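PDB 4LUB: putative prephenate dehydratase, which probably catalyses the decarboxylation and dehydration of prephenate to phenylpyruvate, the step that commits the pathway to L-phenylalanine. Local coordinates for residues Pro52-Ile57 with Tyr172-Val177; Glu32-Val37 with Gly59-Thr64. One frame throughout, in Å; residues are numbered along the deposited sequence.

Interaction 1: Pro52-Ile57 with Tyr172-Val177; sequences PVENSI and YTRFWV
Over one face of the Trp-176 indole lie both methyls of Val-53: Val-53 CG1 rests 3.6 Å from Trp-176 CG, offset toward the rim, while CG2 makes a CH-pi contact, 4.0 Å from the centroid of the five-membered ring. With CG1 anti to the carbonyl carbon (chi1 -45°), beta-branched Val-53 spreads both methyls over the indole, whose NE1 is bonded to Glu-79. The Phe-175 ring meets Pro-52 obliquely, its CE2 3.7 Å from Pro-52 CB, and helix 14-22 packs against the same ring. At the edge of the Arg-174 guanidinium, close to its plane, sits Glu-54 OE1, 2.8 Å from Arg-174 NH1 in a salt bridge; the two side chains run alongside each other, their flat ends 68° apart. Glu-79 and Asp-242 also pair with this arginine, and Lys-224 with Glu-54, whose OE2 is hydrogen-bonded to Tyr-237 of the second subunit. Opposite charges close by probably offset the cost of burial, and the cluster links the dehydratase and ACT regions.

The antiparallel strands carry a classic beta bulge: Val-53 and Glu-54 both face Arg-174, whose O accepts from Val-53 N and weakly from Glu-54 N. Beyond it, Asn-55 ND2 donates in its amide plane to Thr-173 OG1 (2.8 Å). Asn-55 OD1 takes Ile-57 N in an Asx turn, where Ser-56 OG accepts from Tyr-172 N at 3.2 Å.

Interaction 2: Glu32-Val37 with Gly59-Thr64; sequences ENITEV and GSVHET
Ile-34 and Glu-63 have the most surface buried here: CB of Ile-34 lies 3.8 Å from CD of Glu-63. The carboxylate lies against the beta carbon of Ile-34, while its two oxygens are bonded to polar partners. Glu-63 suits this place because it combines length with two acceptor oxygens. Its CG stands anti to the backbone N (chi1 -161°) and the rest of the chain is extended, which carries the carboxylate across to the first turn of helix 34-42.

There OE2 is gripped twice by one residue. The hydroxyl OG1 of Thr-35 donates to the anti lone pair of Glu-63 OE2 at 2.6 Å, whereas Thr-35 N approaches from above the carboxylate plane, 3.1 Å from Glu-63 OE2. OE1 of Glu-63 accepts a hydrogen bond from a water, which in turn accepts from Ile-34 N. The acid thus serves two backbone N-H groups of the helix start, one directly and one through water, and the helix dipole probably stabilises its negative charge. Asn-33 is the N-cap: its OD1 takes Glu-36 N at 2.8 Å, leaving the neighbouring N-H groups to Glu-63 and the water.

Ile-34 reaches inward with both branches. Its CD1 touches CG1 of Val-61 at 3.6 Å, and CG2 comes within 3.5 Å of Thr-64 OG1, a hydroxyl already bonded to Pro-52 O, so a short apolar branch can lie against it.

The contact joins the N-terminal ends of helices 34-42 and 62-70. Strand 48-55 packs against both helix starts, its Val-51 touching Ile-34 and Thr-64, while Tyr-67, one turn after Glu-63 in helix 62-70, touches Thr-35.

Overall arrangement
The centres of the two interactions are 11 Å apart, and both belong to the prephenate dehydratase family region. Strand 48-55 connects them: its end forms the bulged pair of interaction 1 and also bonds to the chain entering helix 62-70 in interaction 2. Val-53 O lies 2.7 Å from Val-61 N, and Pro-52 O is 2.9 Å from Thr-64 OG1, so the backbone beside the bulge holds the residues that face Ile-34. Lys-224, from strand 222-229 in the ACT region, makes a salt bridge in interaction 1 and also a hydrogen bond with Ser-60 OG at the edge of interaction 2. The second subunit meets each as well, through its Lys-231 at Ile-57 O and its Glu-58 at His-62.

Interaction 1: Pro52-Ile57 with Tyr172-Val177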
loop_
_atom_site.group_PDB
_atom_site.type_symbol
_atom_site.label_atom_id
_atom_site.label_comp_id
_atom_site.label_asym_id
_atom_site.label_seq_id
_atom_site.Cartn_x
_atom_site.Cartn_y
_atom_site.Cartn_z
ATOM N N PRO B 52 2.214 -12.252 11.403
ATOM C CA PRO B 52 1.671 -10.889 11.385
ATOM C C PRO B 52 1.398 -10.463 9.952
ATOM O O PRO B 52 2.196 -10.793 9.067
ATOM C CB PRO B 52 2.783 -10.048 12.013
ATOM C CG PRO B 52 4.033 -10.818 11.747
ATOM C CD PRO B 52 3.654 -12.276 11.725
ATOM N N VAL B 53 0.265 -9.814 9.689
ATOM C CA VAL B 53 0.026 -9.324 8.336
ATOM C C VAL B 53 -0.121 -7.805 8.230
ATOM O O VAL B 53 0.231 -7.228 7.209
ATOM C CB VAL B 53 -1.215 -10.018 7.702
ATOM C CG1 VAL B 53 -1.174 -11.513 7.973
ATOM C CG2 VAL B 53 -2.533 -9.392 8.167
ATOM N N GLU B 54 -0.645 -7.157 9.262
ATOM C CA GLU B 54 -0.836 -5.715 9.197
ATOM C C GLU B 54 -0.800 -5.039 10.554
ATOM O O GLU B 54 -1.401 -5.533 11.499
ATOM C CB GLU B 54 -2.173 -5.376 8.520
ATOM C CG GLU B 54 -2.423 -3.874 8.405
ATOM C CD GLU B 54 -3.674 -3.539 7.633
ATOM O OE1 GLU B 54 -4.295 -4.474 7.084
ATOM O OE2 GLU B 54 -4.025 -2.341 7.559
ATOM N N ASN B 55 -0.150 -3.881 10.622
ATOM C CA ASN B 55 -0.082 -3.097 11.850
ATOM C C ASN B 55 -0.774 -1.756 11.655
ATOM O O ASN B 55 -0.725 -1.172 10.571
ATOM C CB ASN B 55 1.369 -2.886 12.289
ATOM C CG ASN B 55 1.476 -2.057 13.555
ATOM O OD1 ASN B 55 1.588 -0.834 13.491
ATOM N ND2 ASN B 55 1.397 -2.710 14.712
ATOM N N SER B 56 -1.404 -1.265 12.716
ATOM C CA SER B 56 -2.186 -0.034 12.668
ATOM C C SER B 56 -1.346 1.215 12.363
ATOM O O SER B 56 -1.892 2.252 11.979
ATOM C CB SER B 56 -2.969 0.136 13.977
ATOM O OG SER B 56 -2.129 0.502 15.049
ATOM N N ILE B 57 -0.031 1.129 12.541
ATOM C CA ILE B 57 0.834 2.285 12.292
ATOM C C ILE B 57 1.726 2.076 11.063
ATOM O O ILE B 57 1.781 2.936 10.186
ATOM C CB ILE B 57 1.704 2.627 13.516
ATOM C CG1 ILE B 57 0.813 3.073 14.679
ATOM C CG2 ILE B 57 2.663 3.757 13.199
ATOM C CD1 ILE B 57 -0.164 4.167 14.331
ATOM N N TYR B 172 -2.149 -1.822 17.315
ATOM C CA TYR B 172 -2.858 -3.042 16.920
ATOM C C TYR B 172 -2.324 -3.718 15.662
ATOM O O TYR B 172 -2.049 -3.073 14.651
ATOM C CB TYR B 172 -4.347 -2.774 16.727
ATOM C CG TYR B 172 -5.110 -2.591 18.017
ATOM C CD1 TYR B 172 -5.668 -3.684 18.669
ATOM C CD2 TYR B 172 -5.270 -1.336 18.587
ATOM C CE1 TYR B 172 -6.365 -3.533 19.851
ATOM C CE2 TYR B 172 -5.970 -1.173 19.771
ATOM C CZ TYR B 172 -6.517 -2.276 20.397
ATOM O OH TYR B 172 -7.215 -2.126 21.576
ATOM N N THR B 173 -2.200 -5.039 15.737
ATOM C CA THR B 173 -1.694 -5.829 14.626
ATOM C C THR B 173 -2.669 -6.949 14.292
ATOM O O THR B 173 -3.226 -7.599 15.184
ATOM C CB THR B 173 -0.312 -6.436 14.937
ATOM O OG1 THR B 173 0.612 -5.384 15.229
ATOM C CG2 THR B 173 0.221 -7.254 13.749
ATOM N N ARG B 174 -2.823 -7.199 12.999
ATOM C CA ARG B 174 -3.635 -8.296 12.513
ATOM C C ARG B 174 -2.693 -9.465 12.260
ATOM O O ARG B 174 -1.654 -9.293 11.631
ATOM C CB ARG B 174 -4.359 -7.894 11.217
ATOM C CG ARG B 174 -5.317 -6.729 11.386
ATOM C CD ARG B 174 -5.824 -6.181 10.054
ATOM N NE ARG B 174 -6.745 -7.113 9.407
ATOM C CZ ARG B 174 -6.913 -7.215 8.094
ATOM N NH1 ARG B 174 -6.258 -6.404 7.275
ATOM N NH2 ARG B 174 -7.776 -8.096 7.602
ATOM N N PHE B 175 -3.066 -10.645 12.746
ATOM C CA PHE B 175 -2.306 -11.869 12.507
ATOM C C PHE B 175 -3.227 -12.835 11.786
ATOM O O PHE B 175 -4.417 -12.909 12.083
ATOM C CB PHE B 175 -1.786 -12.517 13.810
ATOM C CG PHE B 175 -0.820 -11.665 14.589
ATOM C CD1 PHE B 175 -1.260 -10.595 15.350
ATOM C CD2 PHE B 175 0.538 -11.942 14.555
ATOM C CE1 PHE B 175 -0.360 -9.819 16.063
ATOM C CE2 PHE B 175 1.443 -11.166 15.256
ATOM C CZ PHE B 175 0.995 -10.099 16.010
ATOM N N TRP B 176 -2.683 -13.534 10.801
ATOM C CA TRP B 176 -3.416 -14.588 10.133
ATOM C C TRP B 176 -2.968 -15.987 10.523
ATOM O O TRP B 176 -1.777 -16.260 10.665
ATOM C CB TRP B 176 -3.308 -14.416 8.617
ATOM C CG TRP B 176 -4.236 -13.385 8.082
ATOM C CD1 TRP B 176 -5.196 -12.699 8.777
ATOM C CD2 TRP B 176 -4.289 -12.906 6.738
ATOM N NE1 TRP B 176 -5.849 -11.825 7.936
ATOM C CE2 TRP B 176 -5.317 -11.943 6.677
ATOM C CE3 TRP B 176 -3.572 -13.210 5.572
ATOM C CZ2 TRP B 176 -5.637 -11.268 5.504
ATOM C CZ3 TRP B 176 -3.893 -12.544 4.406
ATOM C CH2 TRP B 176 -4.920 -11.581 4.379
ATOM N N VAL B 177 -3.950 -16.864 10.696
ATOM C CA VAL B 177 -3.700 -18.285 10.755
ATOM C C VAL B 177 -3.836 -18.819 9.340
ATOM O O VAL B 177 -4.891 -18.710 8.719
ATOM C CB VAL B 177 -4.675 -19.014 11.706
ATOM C CG1 VAL B 177 -4.366 -20.496 11.744
ATOM C CG2 VAL B 177 -4.621 -18.408 13.104
#

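Interaction 2: Glu32-Val37 with Gly59-Thr64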
loop_
_atom_site.group_PDB
_atom_site.type_symbol
_atom_site.label_atom_id
_atom_site.label_comp_id
_atom_site.label_asym_id
_atom_site.label_seq_id
_atom_site.Cartn_x
_atom_site.Cartn_y
_atom_site.Cartn_z
ATOM N N GLU B 32 12.269 -18.477 12.005
ATOM C CA GLU B 32 13.054 -17.252 12.164
ATOM C C GLU B 32 12.474 -16.042 11.445
ATOM O O GLU B 32 12.714 -14.901 11.839
ATOM C CB GLU B 32 14.481 -17.465 11.645
ATOM C CG GLU B 32 14.596 -18.548 10.570
ATOM C CD GLU B 32 15.925 -18.548 9.847
ATOM O OE1 GLU B 32 16.889 -17.916 10.327
ATOM O OE2 GLU B 32 16.008 -19.174 8.765
ATOM N N ASN B 33 11.698 -16.288 10.399
ATOM C CA ASN B 33 11.109 -15.202 9.633
ATOM C C ASN B 33 9.841 -15.686 8.955
ATOM O O ASN B 33 9.606 -16.893 8.859
ATOM C CB ASN B 33 12.105 -14.629 8.603
ATOM C CG ASN B 33 12.552 -15.653 7.554
ATOM O OD1 ASN B 33 11.740 -16.347 6.939
ATOM N ND2 ASN B 33 13.859 -15.734 7.342
ATOM N N ILE B 34 9.034 -14.737 8.489
ATOM C CA ILE B 34 7.711 -15.024 7.943
ATOM C C ILE B 34 7.784 -16.034 6.802
ATOM O O ILE B 34 7.015 -16.986 6.764
ATOM C CB ILE B 34 7.023 -13.717 7.478
ATOM C CG1 ILE B 34 6.650 -12.870 8.708
ATOM C CG2 ILE B 34 5.801 -14.014 6.614
ATOM C CD1 ILE B 34 6.557 -11.381 8.445
ATOM N N THR B 35 8.742 -15.850 5.903
ATOM C CA THR B 35 8.913 -16.762 4.774
ATOM C C THR B 35 9.111 -18.215 5.217
ATOM O O THR B 35 8.484 -19.126 4.676
ATOM C CB THR B 35 10.108 -16.342 3.918
ATOM O OG1 THR B 35 9.866 -15.035 3.393
ATOM C CG2 THR B 35 10.340 -17.324 2.775
ATOM N N GLU B 36 9.965 -18.418 6.218
ATOM C CA GLU B 36 10.247 -19.754 6.730
ATOM C C GLU B 36 9.073 -20.343 7.514
ATOM O O GLU B 36 8.851 -21.555 7.476
ATOM C CB GLU B 36 11.512 -19.736 7.601
ATOM C CG GLU B 36 12.805 -19.545 6.809
ATOM C CD GLU B 36 12.926 -20.500 5.623
ATOM O OE1 GLU B 36 12.598 -21.699 5.778
ATOM O OE2 GLU B 36 13.327 -20.044 4.529
ATOM N N VAL B 37 8.344 -19.499 8.244
ATOM C CA VAL B 37 7.075 -19.911 8.844
ATOM C C VAL B 37 6.110 -20.512 7.823
ATOM O O VAL B 37 5.587 -21.612 8.021
ATOM C CB VAL B 37 6.366 -18.729 9.555
ATOM C CG1 VAL B 37 5.054 -19.193 10.159
ATOM C CG2 VAL B 37 7.268 -18.089 10.615
ATOM N N GLY B 59 1.384 -0.417 8.764
ATOM C CA GLY B 59 0.623 -0.921 7.632
ATOM C C GLY B 59 0.841 -2.396 7.338
ATOM O O GLY B 59 1.268 -3.154 8.202
ATOM N N SER B 60 0.562 -2.797 6.103
ATOM C CA SER B 60 0.707 -4.187 5.678
ATOM C C SER B 60 2.143 -4.688 5.663
ATOM O O SER B 60 3.060 -3.978 5.258
ATOM C CB SER B 60 0.087 -4.374 4.297
ATOM O OG SER B 60 -1.319 -4.537 4.402
ATOM N N VAL B 61 2.327 -5.921 6.119
ATOM C CA VAL B 61 3.639 -6.555 6.120
ATOM C C VAL B 61 3.950 -7.074 4.716
ATOM O O VAL B 61 3.375 -8.066 4.267
ATOM C CB VAL B 61 3.713 -7.703 7.141
ATOM C CG1 VAL B 61 5.126 -8.288 7.194
ATOM C CG2 VAL B 61 3.281 -7.207 8.521
ATOM N N HIS B 62 4.849 -6.382 4.023
ATOM C CA HIS B 62 5.195 -6.712 2.641
ATOM C C HIS B 62 5.562 -8.181 2.449
ATOM O O HIS B 62 5.044 -8.841 1.540
ATOM C CB HIS B 62 6.347 -5.832 2.156
ATOM C CG HIS B 62 6.021 -4.373 2.138
ATOM N ND1 HIS B 62 6.983 -3.404 1.961
ATOM C CD2 HIS B 62 4.844 -3.718 2.279
ATOM C CE1 HIS B 62 6.413 -2.212 1.998
ATOM N NE2 HIS B 62 5.118 -2.374 2.188
ATOM N N GLU B 63 6.483 -8.672 3.278
ATOM C CA GLU B 63 6.932 -10.064 3.210
ATOM C C GLU B 63 5.783 -11.070 3.177
ATOM O O GLU B 63 5.812 -12.026 2.402
ATOM C CB GLU B 63 7.871 -10.404 4.380
ATOM C CG GLU B 63 8.710 -11.653 4.086
ATOM C CD GLU B 63 9.584 -12.090 5.246
ATOM O OE1 GLU B 63 9.740 -11.312 6.218
ATOM O OE2 GLU B 63 10.128 -13.219 5.186
ATOM N N THR B 64 4.792 -10.867 4.037
ATOM C CA THR B 64 3.661 -11.787 4.126
ATOM C C THR B 64 2.867 -11.843 2.827
ATOM O O THR B 64 2.661 -12.913 2.255
ATOM C CB THR B 64 2.702 -11.400 5.273
ATOM O OG1 THR B 64 3.401 -11.461 6.520
ATOM C CG2 THR B 64 1.541 -12.373 5.337
HETATM O O HOH W 1 10.148 -11.957 8.711
#